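PDB 3C8U: fructokinase from Silicibacter sp., which probably transfers a phosphate group from ATP to fructose, as a kinase of the P-loop type. Local coordinates for residues A5-G10 with N40-A45; L63-L68 with A109-I114; Y133-A138 with S151-V156; Q167-H172 with V180-G185. All blocks are in the same frame, centred on the assembly; numbering follows the deposited sequence. Where two conformers were deposited one is given.

How the contacts relate
All four contacts follow one another along the chain, and none nests in or crosses another. Contact 1 closes the first loop, bringing the N-terminal helix 4-14 onto helix 36-48, with strand 23-28 and the probable P-loop lying between them in the chain. Contact 2 comes next, joining the short helix 65-68 to the turn of the hairpin 101-107/112-120; its centre is 32 Å from that of contact 1, on the opposite side of the chain's centre. Contact 3 returns to the parallel sheet, setting the loop after strand 126-131 against strand 150-154, and it touches contact 1 where Leu42 and Leu7 meet Ile152. Contact 4 joins helices 158-171 and 176-184, beyond that strand.

Contact 1: A5-G10 with N40-A45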
loop_
_atom_site.group_PDB
_atom_site.type_symbol
_atom_site.label_atom_id
_atom_site.label_comp_id
_atom_site.label_asym_id
_atom_site.label_seq_id
_atom_site.Cartn_x
_atom_site.Cartn_y
_atom_site.Cartn_z
ATOM N N ALA A 5 -11.112 7.779 -14.868
ATOM C CA ALA A 5 -12.475 7.351 -15.184
ATOM C C ALA A 5 -12.388 5.951 -15.748
ATOM O O ALA A 5 -13.199 5.081 -15.434
ATOM C CB ALA A 5 -13.176 8.312 -16.179
ATOM N N ALA A 6 -11.350 5.740 -16.548
ATOM C CA ALA A 6 -11.140 4.461 -17.225
ATOM C C ALA A 6 -10.636 3.422 -16.225
ATOM O O ALA A 6 -10.952 2.236 -16.331
ATOM C CB ALA A 6 -10.191 4.599 -18.436
ATOM N N LEU A 7 -9.883 3.897 -15.233
ATOM C CA LEU A 7 -9.380 3.030 -14.151
ATOM C C LEU A 7 -10.566 2.526 -13.334
ATOM O O LEU A 7 -10.691 1.347 -13.045
ATOM C CB LEU A 7 -8.363 3.760 -13.239
ATOM C CG LEU A 7 -7.679 2.988 -12.085
ATOM C CD1 LEU A 7 -6.943 1.744 -12.623
ATOM C CD2 LEU A 7 -6.713 3.853 -11.295
ATOM N N CYS A 8 -11.444 3.454 -12.980
ATOM C CA CYS A 8 -12.602 3.125 -12.170
ATOM C C CYS A 8 -13.431 2.075 -12.899
ATOM O O CYS A 8 -13.802 1.047 -12.350
ATOM C CB CYS A 8 -13.414 4.391 -11.880
ATOM S SG CYS A 8 -15.011 4.069 -11.166
ATOM N N GLN A 9 -13.637 2.319 -14.184
ATOM C CA GLN A 9 -14.483 1.454 -15.016
ATOM C C GLN A 9 -13.835 0.082 -15.178
ATOM O O GLN A 9 -14.505 -0.939 -15.067
ATOM C CB GLN A 9 -14.776 2.091 -16.383
ATOM C CG GLN A 9 -15.487 1.162 -17.363
ATOM C CD GLN A 9 -16.915 0.750 -16.952
ATOM O OE1 GLN A 9 -17.535 1.378 -16.117
ATOM N NE2 GLN A 9 -17.421 -0.321 -17.551
ATOM N N GLY A 10 -12.513 0.082 -15.321
ATOM C CA GLY A 10 -11.757 -1.161 -15.474
ATOM C C GLY A 10 -11.818 -2.045 -14.246
ATOM O O GLY A 10 -11.951 -3.270 -14.316
ATOM N N ASN A 40 -7.322 7.137 -3.157
ATOM C CA ASN A 40 -8.452 7.892 -2.603
ATOM C C ASN A 40 -9.460 8.378 -3.670
ATOM O O ASN A 40 -10.674 8.163 -3.518
ATOM C CB ASN A 40 -7.967 8.998 -1.671
ATOM C CG ASN A 40 -7.523 8.427 -0.358
ATOM O OD1 ASN A 40 -8.355 8.073 0.449
ATOM N ND2 ASN A 40 -6.212 8.239 -0.177
ATOM N N PRO A 41 -8.969 8.999 -4.764
ATOM C CA PRO A 41 -9.903 9.365 -5.808
ATOM C C PRO A 41 -10.559 8.161 -6.479
ATOM O O PRO A 41 -11.706 8.238 -6.884
ATOM C CB PRO A 41 -9.020 10.116 -6.811
ATOM C CG PRO A 41 -7.951 10.720 -5.961
ATOM C CD PRO A 41 -7.641 9.587 -5.014
ATOM N N LEU A 42 -9.824 7.055 -6.530
ATOM C CA LEU A 42 -10.370 5.804 -7.079
ATOM C C LEU A 42 -11.492 5.287 -6.193
ATOM O O LEU A 42 -12.515 4.848 -6.695
ATOM C CB LEU A 42 -9.287 4.727 -7.262
ATOM C CG LEU A 42 -9.836 3.357 -7.724
ATOM C CD1 LEU A 42 -10.449 3.428 -9.135
ATOM C CD2 LEU A 42 -8.781 2.248 -7.644
ATOM N N ALA A 43 -11.288 5.363 -4.866
ATOM C CA ALA A 43 -12.321 4.978 -3.895
ATOM C C ALA A 43 -13.585 5.808 -4.096
ATOM O O ALA A 43 -14.720 5.303 -4.046
ATOM C CB ALA A 43 -11.787 5.091 -2.382
ATOM N N ALA A 44 -13.386 7.090 -4.357
ATOM C CA ALA A 44 -14.506 8.030 -4.477
ATOM C C ALA A 44 -15.270 7.761 -5.792
ATOM O O ALA A 44 -16.480 7.838 -5.854
ATOM C CB ALA A 44 -13.994 9.489 -4.419
ATOM N N ALA A 45 -14.514 7.412 -6.820
ATOM C CA ALA A 45 -15.064 7.166 -8.157
ATOM C C ALA A 45 -15.930 5.918 -8.118
ATOM O O ALA A 45 -17.038 5.895 -8.651
ATOM C CB ALA A 45 -13.944 7.038 -9.199
#
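Cys8 and Leu42 mark the nearest approach of the two backbones, with the CA of Cys8 6.2 Å from the CA of Leu42. The segments 5-10 and 40-45 are both helical, and their axes come within 9.5 Å at a crossing angle of -62°. Helix 36-48 follows strand 23-28 and a loop with the Walker A pattern, and the parallel strand order 2-3-1-4-5 is consistent with a P-loop kinase fold. The contact therefore fastens the N-terminal helix 4-14 to the helix that leaves the probable phosphate-binding loop.

No hydrogen bond crosses the interface, so apolar packing by four residues makes up the contact. Leu42 supplies the central projection: CG lies anti to the backbone N (chi1 175°), and from there its CD1 branch reaches the N-terminal helix. That methyl rests 3.7 Å from CA of Cys8, against backbone as much as side chain. It also stands 4.1 Å from CG of Leu7, whose side chain meets that of Leu42 at about a right angle. Both leucines continue beyond the pair onto Ile152 of strand 150-154, which places this part of the interface over the parallel sheet. Leu7 further touches Leu38, and Cys8 touches Leu46, extending the packing along helix 36-48.

One turn beyond Leu42, Ala45 faces Cys8. The small methyl lets the thiol settle close to the helix backbone: SG of Cys8 is 3.7 Å from CB of Ala45 and equally near the carbonyl carbon of that same alanine.

Contact 2: L63-L68 with A109-I114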
loop_
_atom_site.group_PDB
_atom_site.type_symbol
_atom_site.label_atom_id
_atom_site.label_comp_id
_atom_site.label_asym_id
_atom_site.label_seq_id
_atom_site.Cartn_x
_atom_site.Cartn_y
_atom_site.Cartn_z
ATOM N N LEU A 63 6.297 -2.985 12.187
ATOM C CA LEU A 63 6.704 -3.325 13.549
ATOM C C LEU A 63 7.136 -2.057 14.266
ATOM O O LEU A 63 7.626 -1.119 13.640
ATOM C CB LEU A 63 7.889 -4.288 13.528
ATOM C CG LEU A 63 7.628 -5.682 12.990
ATOM C CD1 LEU A 63 8.884 -6.551 13.266
ATOM C CD2 LEU A 63 6.389 -6.250 13.628
ATOM N N ASP A 64 7.030 -2.071 15.596
ATOM C CA ASP A 64 7.497 -0.940 16.407
ATOM C C ASP A 64 9.016 -0.951 16.466
ATOM O O ASP A 64 9.660 -1.997 16.382
ATOM C CB ASP A 64 6.930 -1.005 17.821
ATOM C CG ASP A 64 7.158 0.284 18.618
ATOM O OD1 ASP A 64 6.391 1.258 18.406
ATOM O OD2 ASP A 64 8.040 0.281 19.502
ATOM N N ASN A 65 9.572 0.225 16.669
ATOM C CA ASN A 65 11.026 0.392 16.767
ATOM C C ASN A 65 11.623 -0.464 17.887
ATOM O O ASN A 65 12.776 -0.872 17.830
ATOM C CB ASN A 65 11.382 1.873 16.996
ATOM C CG ASN A 65 11.111 2.704 15.798
ATOM O OD1 ASN A 65 10.838 2.164 14.726
ATOM N ND2 ASN A 65 11.172 4.032 15.947
ATOM N N ARG A 66 10.806 -0.750 18.897
ATOM C CA ARG A 66 11.293 -1.447 20.091
ATOM C C ARG A 66 11.498 -2.916 19.757
ATOM O O ARG A 66 12.218 -3.631 20.431
ATOM C CB ARG A 66 10.361 -1.279 21.278
ATOM C CG ARG A 66 9.192 -2.216 21.279
ATOM C CD ARG A 66 8.279 -1.880 22.429
ATOM N NE ARG A 66 7.544 -0.645 22.174
ATOM C CZ ARG A 66 6.659 -0.131 23.019
ATOM N NH1 ARG A 66 6.398 -0.754 24.164
ATOM N NH2 ARG A 66 6.030 0.985 22.735
ATOM N N LEU A 67 10.892 -3.343 18.655
ATOM C CA LEU A 67 11.110 -4.693 18.158
ATOM C C LEU A 67 12.231 -4.685 17.118
ATOM O O LEU A 67 13.055 -5.601 17.066
ATOM C CB LEU A 67 9.836 -5.293 17.566
ATOM C CG LEU A 67 8.766 -5.677 18.582
ATOM C CD1 LEU A 67 7.722 -6.571 17.949
ATOM C CD2 LEU A 67 9.424 -6.363 19.750
ATOM N N LEU A 68 12.222 -3.651 16.280
ATOM C CA LEU A 68 13.153 -3.575 15.152
ATOM C C LEU A 68 14.591 -3.451 15.635
ATOM O O LEU A 68 15.522 -4.074 15.097
ATOM C CB LEU A 68 12.814 -2.382 14.246
ATOM C CG LEU A 68 11.513 -2.472 13.412
ATOM C CD1 LEU A 68 11.333 -1.211 12.556
ATOM C CD2 LEU A 68 11.516 -3.737 12.538
ATOM N N ALA A 109 4.704 11.141 11.863
ATOM C CA ALA A 109 5.380 12.139 12.690
ATOM C C ALA A 109 5.918 11.498 13.941
ATOM O O ALA A 109 6.993 11.845 14.429
ATOM C CB ALA A 109 4.420 13.292 13.065
ATOM N N ARG A 110 5.149 10.556 14.476
ATOM C CA ARG A 110 5.495 9.962 15.753
ATOM C C ARG A 110 6.230 8.649 15.553
ATOM O O ARG A 110 6.734 8.072 16.492
ATOM C CB ARG A 110 4.276 9.792 16.624
ATOM C CG ARG A 110 3.816 11.110 17.229
ATOM C CD ARG A 110 2.957 10.892 18.435
ATOM N NE ARG A 110 1.640 10.415 18.046
ATOM C CZ ARG A 110 0.686 10.062 18.896
ATOM N NH1 ARG A 110 0.892 10.128 20.201
ATOM N NH2 ARG A 110 -0.466 9.632 18.436
ATOM N N ASP A 111 6.299 8.232 14.294
ATOM C CA ASP A 111 7.027 7.018 13.869
ATOM C C ASP A 111 6.556 5.797 14.647
ATOM O O ASP A 111 7.334 4.942 15.069
ATOM C CB ASP A 111 8.536 7.236 14.029
ATOM C CG ASP A 111 9.342 6.155 13.389
ATOM O OD1 ASP A 111 8.817 5.484 12.471
ATOM O OD2 ASP A 111 10.502 5.969 13.805
ATOM N N ILE A 112 5.248 5.764 14.849
ATOM C CA ILE A 112 4.554 4.595 15.419
ATOM C C ILE A 112 3.281 4.223 14.690
ATOM O O ILE A 112 2.615 5.031 14.020
ATOM C CB ILE A 112 4.174 4.819 16.927
ATOM C CG1 ILE A 112 3.285 6.077 17.072
ATOM C CG2 ILE A 112 5.418 4.940 17.826
ATOM C CD1 ILE A 112 2.899 6.392 18.548
ATOM N N ALA A 113 2.925 2.961 14.872
ATOM C CA ALA A 113 1.657 2.421 14.389
ATOM C C ALA A 113 0.677 2.372 15.548
ATOM O O ALA A 113 0.968 1.840 16.621
ATOM C CB ALA A 113 1.856 1.024 13.751
ATOM N N ILE A 114 -0.462 3.012 15.347
ATOM C CA ILE A 114 -1.488 3.128 16.392
ATOM C C ILE A 114 -2.570 2.052 16.188
ATOM O O ILE A 114 -3.313 2.078 15.200
ATOM C CB ILE A 114 -2.190 4.525 16.376
ATOM C CG1 ILE A 114 -1.172 5.667 16.497
ATOM C CG2 ILE A 114 -3.221 4.616 17.514
ATOM C CD1 ILE A 114 -0.464 5.690 17.829
HETATM O O HOH W 1 4.594 0.968 16.198
HETATM O O HOH W 2 8.070 2.919 16.650
#
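Asn65 and Asp111 supply the direct polar link: ND2 of Asn65 donates to OD2 of Asp111 over 3.0 Å. The bond is nearly straight, at 172°, and lies close to the amide plane, yet it meets the carboxylate oxygen from well above the carboxylate plane. NZ of Lys77 donates a hydrogen bond to OD1 of Asn65 and forms a salt bridge with OD1 of Asp111, so its ammonium probably steadies amide and carboxylate together. Alongside, OD1 of Asp64 lies 3.9 Å from CG2 of Ile112.

Two waters fill in the link between the segments. One donates to OD1 of Asp64 and accepts from Ala113 N; the other accepts from Asn65 N and donates to Asp111 O, at 2.7 Å from that carbonyl oxygen. Asp111 and Ile112 form a G1 beta bulge opposite Asp107, at the turn of the hairpin 101-107/112-120, and the positive phi of Asp111 (55°) belongs to that bulge.

Asp64 is the N-cap of helix 65-68. Its OD2 accepts a capping bond of 3.0 Å from Arg66 N and, on the opposite face of the carboxylate plane, forms a salt bridge with Arg66 NE at 2.9 Å.

Contact 3: Y133-A138 with S151-V156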
loop_
_atom_site.group_PDB
_atom_site.type_symbol
_atom_site.label_atom_id
_atom_site.label_comp_id
_atom_site.label_asym_id
_atom_site.label_seq_id
_atom_site.Cartn_x
_atom_site.Cartn_y
_atom_site.Cartn_z
ATOM N N TYR A 133 4.200 -3.594 -1.036
ATOM C CA TYR A 133 4.519 -5.025 -1.208
ATOM C C TYR A 133 3.333 -5.917 -1.529
ATOM O O TYR A 133 3.273 -7.047 -1.052
ATOM C CB TYR A 133 5.251 -5.564 0.040
ATOM C CG TYR A 133 6.452 -4.711 0.386
ATOM C CD1 TYR A 133 7.525 -4.603 -0.496
ATOM C CD2 TYR A 133 6.504 -3.986 1.565
ATOM C CE1 TYR A 133 8.616 -3.799 -0.200
ATOM C CE2 TYR A 133 7.592 -3.181 1.862
ATOM C CZ TYR A 133 8.641 -3.093 0.981
ATOM O OH TYR A 133 9.725 -2.286 1.283
ATOM N N LEU A 134 2.424 -5.414 -2.375
ATOM C CA LEU A 134 1.181 -6.123 -2.689
ATOM C C LEU A 134 1.255 -7.008 -3.917
ATOM O O LEU A 134 0.354 -7.816 -4.162
ATOM C CB LEU A 134 0.006 -5.153 -2.791
ATOM C CG LEU A 134 -0.235 -4.275 -1.534
ATOM C CD1 LEU A 134 -1.603 -3.572 -1.694
ATOM C CD2 LEU A 134 -0.139 -5.038 -0.179
ATOM N N LEU A 135 2.356 -6.850 -4.648
ATOM C CA LEU A 135 2.640 -7.576 -5.899
ATOM C C LEU A 135 4.107 -8.000 -5.894
ATOM O O LEU A 135 4.859 -7.834 -6.848
ATOM C CB LEU A 135 2.316 -6.710 -7.125
ATOM C CG LEU A 135 0.806 -6.499 -7.370
ATOM C CD1 LEU A 135 0.527 -5.608 -8.575
ATOM C CD2 LEU A 135 0.033 -7.823 -7.493
ATOM N N PHE A 136 4.494 -8.499 -4.738
ATOM C CA PHE A 136 5.907 -8.711 -4.387
ATOM C C PHE A 136 6.289 -10.190 -4.319
ATOM O O PHE A 136 5.766 -10.980 -3.522
ATOM C CB PHE A 136 6.168 -7.982 -3.054
ATOM C CG PHE A 136 7.605 -7.899 -2.659
ATOM C CD1 PHE A 136 8.519 -7.180 -3.420
ATOM C CD2 PHE A 136 8.036 -8.494 -1.477
ATOM C CE1 PHE A 136 9.848 -7.086 -3.025
ATOM C CE2 PHE A 136 9.376 -8.418 -1.077
ATOM C CZ PHE A 136 10.281 -7.722 -1.849
ATOM N N ASP A 137 7.207 -10.546 -5.211
ATOM C CA ASP A 137 7.599 -11.944 -5.428
ATOM C C ASP A 137 8.674 -12.375 -4.419
ATOM O O ASP A 137 9.874 -12.464 -4.696
ATOM C CB ASP A 137 8.029 -12.153 -6.877
ATOM C CG ASP A 137 8.142 -13.621 -7.271
ATOM O OD1 ASP A 137 7.856 -14.547 -6.484
ATOM O OD2 ASP A 137 8.518 -13.839 -8.424
ATOM N N ALA A 138 8.164 -12.613 -3.232
ATOM C CA ALA A 138 8.932 -13.155 -2.092
ATOM C C ALA A 138 8.051 -14.062 -1.251
ATOM O O ALA A 138 6.822 -13.961 -1.291
ATOM C CB ALA A 138 9.456 -12.037 -1.216
ATOM N N SER A 151 -6.081 -6.196 -9.058
ATOM C CA SER A 151 -4.815 -5.602 -8.662
ATOM C C SER A 151 -4.330 -4.578 -9.670
ATOM O O SER A 151 -4.489 -4.711 -10.909
ATOM C CB SER A 151 -3.762 -6.680 -8.446
ATOM O OG SER A 151 -3.301 -7.161 -9.702
ATOM N N ILE A 152 -3.764 -3.534 -9.084
ATOM C CA ILE A 152 -3.250 -2.366 -9.790
ATOM C C ILE A 152 -1.816 -2.084 -9.359
ATOM O O ILE A 152 -1.510 -1.962 -8.174
ATOM C CB ILE A 152 -4.069 -1.077 -9.498
ATOM C CG1 ILE A 152 -5.562 -1.306 -9.714
ATOM C CG2 ILE A 152 -3.517 0.119 -10.340
ATOM C CD1 ILE A 152 -6.472 -0.215 -9.147
ATOM N N ARG A 153 -0.947 -1.977 -10.348
ATOM C CA ARG A 153 0.405 -1.496 -10.122
ATOM C C ARG A 153 0.515 -0.051 -10.559
ATOM O O ARG A 153 0.148 0.318 -11.675
ATOM C CB ARG A 153 1.442 -2.348 -10.842
ATOM C CG ARG A 153 2.796 -1.630 -10.976
ATOM C CD ARG A 153 3.834 -2.548 -11.604
ATOM N NE ARG A 153 4.250 -3.556 -10.653
ATOM C CZ ARG A 153 3.969 -4.843 -10.762
ATOM N NH1 ARG A 153 3.299 -5.277 -11.835
ATOM N NH2 ARG A 153 4.381 -5.690 -9.813
ATOM N N LEU A 154 0.970 0.761 -9.611
ATOM C CA LEU A 154 1.330 2.157 -9.843
ATOM C C LEU A 154 2.792 2.189 -10.291
ATOM O O LEU A 154 3.695 1.891 -9.544
ATOM C CB LEU A 154 1.078 2.992 -8.577
ATOM C CG LEU A 154 1.498 4.463 -8.560
ATOM C CD1 LEU A 154 1.129 5.179 -9.856
ATOM C CD2 LEU A 154 0.884 5.173 -7.333
ATOM N N GLU A 155 2.993 2.490 -11.563
ATOM C CA GLU A 155 4.326 2.479 -12.180
ATOM C C GLU A 155 4.937 3.876 -12.286
ATOM O O GLU A 155 4.425 4.744 -12.977
ATOM C CB GLU A 155 4.225 1.886 -13.583
ATOM C CG GLU A 155 5.527 1.565 -14.168
ATOM C CD GLU A 155 6.012 0.261 -13.653
ATOM O OE1 GLU A 155 5.285 -0.736 -13.847
ATOM O OE2 GLU A 155 7.104 0.236 -13.046
ATOM N N VAL A 156 6.018 4.067 -11.552
ATOM C CA VAL A 156 6.738 5.338 -11.496
ATOM C C VAL A 156 8.218 5.094 -11.767
ATOM O O VAL A 156 8.835 4.269 -11.121
ATOM C CB VAL A 156 6.592 6.021 -10.125
ATOM C CG1 VAL A 156 7.314 7.400 -10.122
ATOM C CG2 VAL A 156 5.152 6.187 -9.784
#
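Leu135 and Arg153 are the nearest backbone neighbours, CA to CA 7.7 Å, and no hydrogen bond spans the gap between the loop 133-138 and strand 150-154. The contact sets the loop after strand 126-131 against a neighbouring part of the parallel sheet, in what is consistent with a P-loop kinase core; the Arg153 side chain lies near the probable Walker A residues without touching them. CD2 of Leu135 sits 4.1 Å from OG of Ser151, while CD1 covers one face of the Arg153 guanidinium, 3.9 Å above its plane and offset toward the rim. Nearer the loop backbone, CB of Leu135 lies 3.5 Å from NH2 of Arg153. The arginine chain runs extended and then bends at its third torsion (chi3 -73°), which turns the guanidinium toward Leu135, and NH2 bonds to the carbonyl oxygen of Leu199. With an alanine at Leu135, the guanidinium face and Ser151 would probably lose their apolar cover, leaving a gap and the arginine more able to tilt. Here leucine carbons cover a cationic group without satisfying it, which implies that the buried charge depends on polar partners beyond this contact, the Leu199 carbonyl among them.

Contact 4: Q167-H172 with V180-G185; sequences QRWLDH and VARAQG
Helices 158-171 and 176-184, consecutive in the chain and joined by a short link, pack here in the helical region between strands 150-154 and 203-205, where P-loop kinases commonly carry their lid; an equivalent role is possible but rests on topology alone. Trp169 and Arg182 carry the contact. CG anti to the carbonyl carbon (chi1 -71°) sends the indole toward helix 176-184, and one of its faces meets Arg182. Over this face sits CG of Arg182, 3.6 Å from the centroid of the Trp169 six-membered ring and 14° off the ring normal, which is a CH-pi contact. A bend at the second torsion of Arg182 then carries its far end along the indole. The guanidinium is consequently laid on the outer part of the benzo ring: NH2 of Arg182 is 3.4 Å from CH2 of Trp169, although the two planes stay 34° apart. At the pyrrole end, CD1 of Trp169 stands 4.1 Å from CB of Ala183, which also packs on Leu165 and Val166 of the first helix.

Putting a serine at Trp169 would probably strip Arg182 of the surface it lies on, setting its guanidinium free to turn and opening a gap beside Ala183.

A hydrogen bond from Gln184 to Glu162 ties the helices nearby, whereas the Trp169-Arg182 patch has none and probably rests on dispersion, perhaps with some electrostatic attraction.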
loop_
_atom_site.group_PDB
_atom_site.type_symbol
_atom_site.label_atom_id
_atom_site.label_comp_id
_atom_site.label_asym_id
_atom_site.label_seq_id
_atom_site.Cartn_x
_atom_site.Cartn_y
_atom_site.Cartn_z
ATOM N N GLN A 167 12.874 15.368 -2.194
ATOM C CA GLN A 167 11.991 16.471 -1.779
ATOM C C GLN A 167 11.348 16.185 -0.429
ATOM O O GLN A 167 11.254 17.069 0.444
ATOM C CB GLN A 167 10.918 16.788 -2.818
ATOM C CG GLN A 167 10.197 18.138 -2.538
ATOM C CD GLN A 167 11.158 19.337 -2.430
ATOM O OE1 GLN A 167 11.855 19.682 -3.387
ATOM N NE2 GLN A 167 11.181 19.983 -1.259
ATOM N N ARG A 168 10.967 14.934 -0.247
ATOM C CA ARG A 168 10.325 14.513 1.009
ATOM C C ARG A 168 11.240 14.846 2.161
ATOM O O ARG A 168 10.851 15.463 3.138
ATOM C CB ARG A 168 9.986 13.010 1.001
ATOM C CG ARG A 168 9.581 12.448 2.355
ATOM C CD ARG A 168 8.692 11.208 2.195
ATOM N NE ARG A 168 9.401 9.942 2.411
ATOM C CZ ARG A 168 8.889 8.746 2.113
ATOM N NH1 ARG A 168 7.685 8.657 1.562
ATOM N NH2 ARG A 168 9.584 7.640 2.338
ATOM N N TRP A 169 12.497 14.493 1.988
ATOM C CA TRP A 169 13.475 14.633 3.047
ATOM C C TRP A 169 13.883 16.093 3.216
ATOM O O TRP A 169 14.256 16.542 4.315
ATOM C CB TRP A 169 14.655 13.692 2.825
ATOM C CG TRP A 169 14.210 12.300 3.083
ATOM C CD1 TRP A 169 13.941 11.329 2.161
ATOM C CD2 TRP A 169 13.871 11.752 4.355
ATOM N NE1 TRP A 169 13.488 10.192 2.792
ATOM C CE2 TRP A 169 13.442 10.424 4.140
ATOM C CE3 TRP A 169 13.907 12.248 5.661
ATOM C CZ2 TRP A 169 13.054 9.579 5.191
ATOM C CZ3 TRP A 169 13.528 11.403 6.707
ATOM C CH2 TRP A 169 13.104 10.086 6.461
ATOM N N LEU A 170 13.743 16.845 2.129
ATOM C CA LEU A 170 14.043 18.282 2.158
ATOM C C LEU A 170 12.957 18.962 3.010
ATOM O O LEU A 170 13.223 19.830 3.830
ATOM C CB LEU A 170 14.089 18.891 0.758
ATOM C CG LEU A 170 15.342 18.658 -0.089
ATOM C CD1 LEU A 170 15.163 19.263 -1.510
ATOM C CD2 LEU A 170 16.545 19.236 0.622
ATOM N N ASP A 171 11.735 18.513 2.813
ATOM C CA ASP A 171 10.576 19.033 3.573
ATOM C C ASP A 171 10.774 18.806 5.069
ATOM O O ASP A 171 10.393 19.618 5.911
ATOM C CB ASP A 171 9.272 18.393 3.092
ATOM C CG ASP A 171 8.867 18.884 1.709
ATOM O OD1 ASP A 171 9.520 19.825 1.209
ATOM O OD2 ASP A 171 7.913 18.326 1.121
ATOM N N HIS A 172 11.418 17.699 5.362
ATOM C CA HIS A 172 11.671 17.273 6.728
ATOM C C HIS A 172 12.770 18.134 7.348
ATOM O O HIS A 172 13.046 18.055 8.540
ATOM C CB HIS A 172 12.026 15.789 6.777
ATOM C CG HIS A 172 11.711 15.152 8.087
ATOM N ND1 HIS A 172 12.503 14.179 8.659
ATOM C CD2 HIS A 172 10.702 15.378 8.958
ATOM C CE1 HIS A 172 11.986 13.822 9.819
ATOM N NE2 HIS A 172 10.895 14.535 10.027
ATOM N N VAL A 180 19.475 13.493 -0.038
ATOM C CA VAL A 180 19.882 12.533 -1.091
ATOM C C VAL A 180 20.390 11.223 -0.459
ATOM O O VAL A 180 20.038 10.113 -0.875
ATOM C CB VAL A 180 20.965 13.154 -2.016
ATOM C CG1 VAL A 180 21.722 12.055 -2.806
ATOM C CG2 VAL A 180 20.326 14.184 -2.955
ATOM N N ALA A 181 21.210 11.367 0.568
ATOM C CA ALA A 181 21.851 10.205 1.199
ATOM C C ALA A 181 20.783 9.344 1.849
ATOM O O ALA A 181 20.777 8.114 1.766
ATOM C CB ALA A 181 22.901 10.641 2.250
ATOM N N ARG A 182 19.847 10.029 2.470
ATOM C CA ARG A 182 18.791 9.362 3.231
ATOM C C ARG A 182 17.942 8.560 2.275
ATOM O O ARG A 182 17.629 7.387 2.496
ATOM C CB ARG A 182 17.936 10.390 3.970
ATOM C CG ARG A 182 16.873 9.817 4.857
ATOM C CD ARG A 182 17.478 9.104 6.044
ATOM N NE ARG A 182 16.457 8.871 7.062
ATOM C CZ ARG A 182 16.228 9.687 8.090
ATOM N NH1 ARG A 182 16.969 10.781 8.260
ATOM N NH2 ARG A 182 15.263 9.399 8.956
ATOM N N ALA A 183 17.557 9.221 1.204
ATOM C CA ALA A 183 16.668 8.616 0.204
ATOM C C ALA A 183 17.331 7.456 -0.519
ATOM O O ALA A 183 16.693 6.440 -0.826
ATOM C CB ALA A 183 16.217 9.642 -0.807
ATOM N N GLN A 184 18.613 7.640 -0.809
ATOM C CA GLN A 184 19.396 6.673 -1.599
ATOM C C GLN A 184 19.633 5.442 -0.737
ATOM O O GLN A 184 19.907 4.340 -1.195
ATOM C CB GLN A 184 20.704 7.269 -2.150
ATOM C CG GLN A 184 20.497 7.866 -3.558
ATOM C CD GLN A 184 21.692 8.661 -4.099
ATOM O OE1 GLN A 184 22.767 8.681 -3.497
ATOM N NE2 GLN A 184 21.498 9.328 -5.244
ATOM N N GLY A 185 19.461 5.641 0.543
ATOM C CA GLY A 185 19.602 4.546 1.447
ATOM C C GLY A 185 18.341 3.709 1.295
ATOM O O GLY A 185 17.956 3.262 0.207
#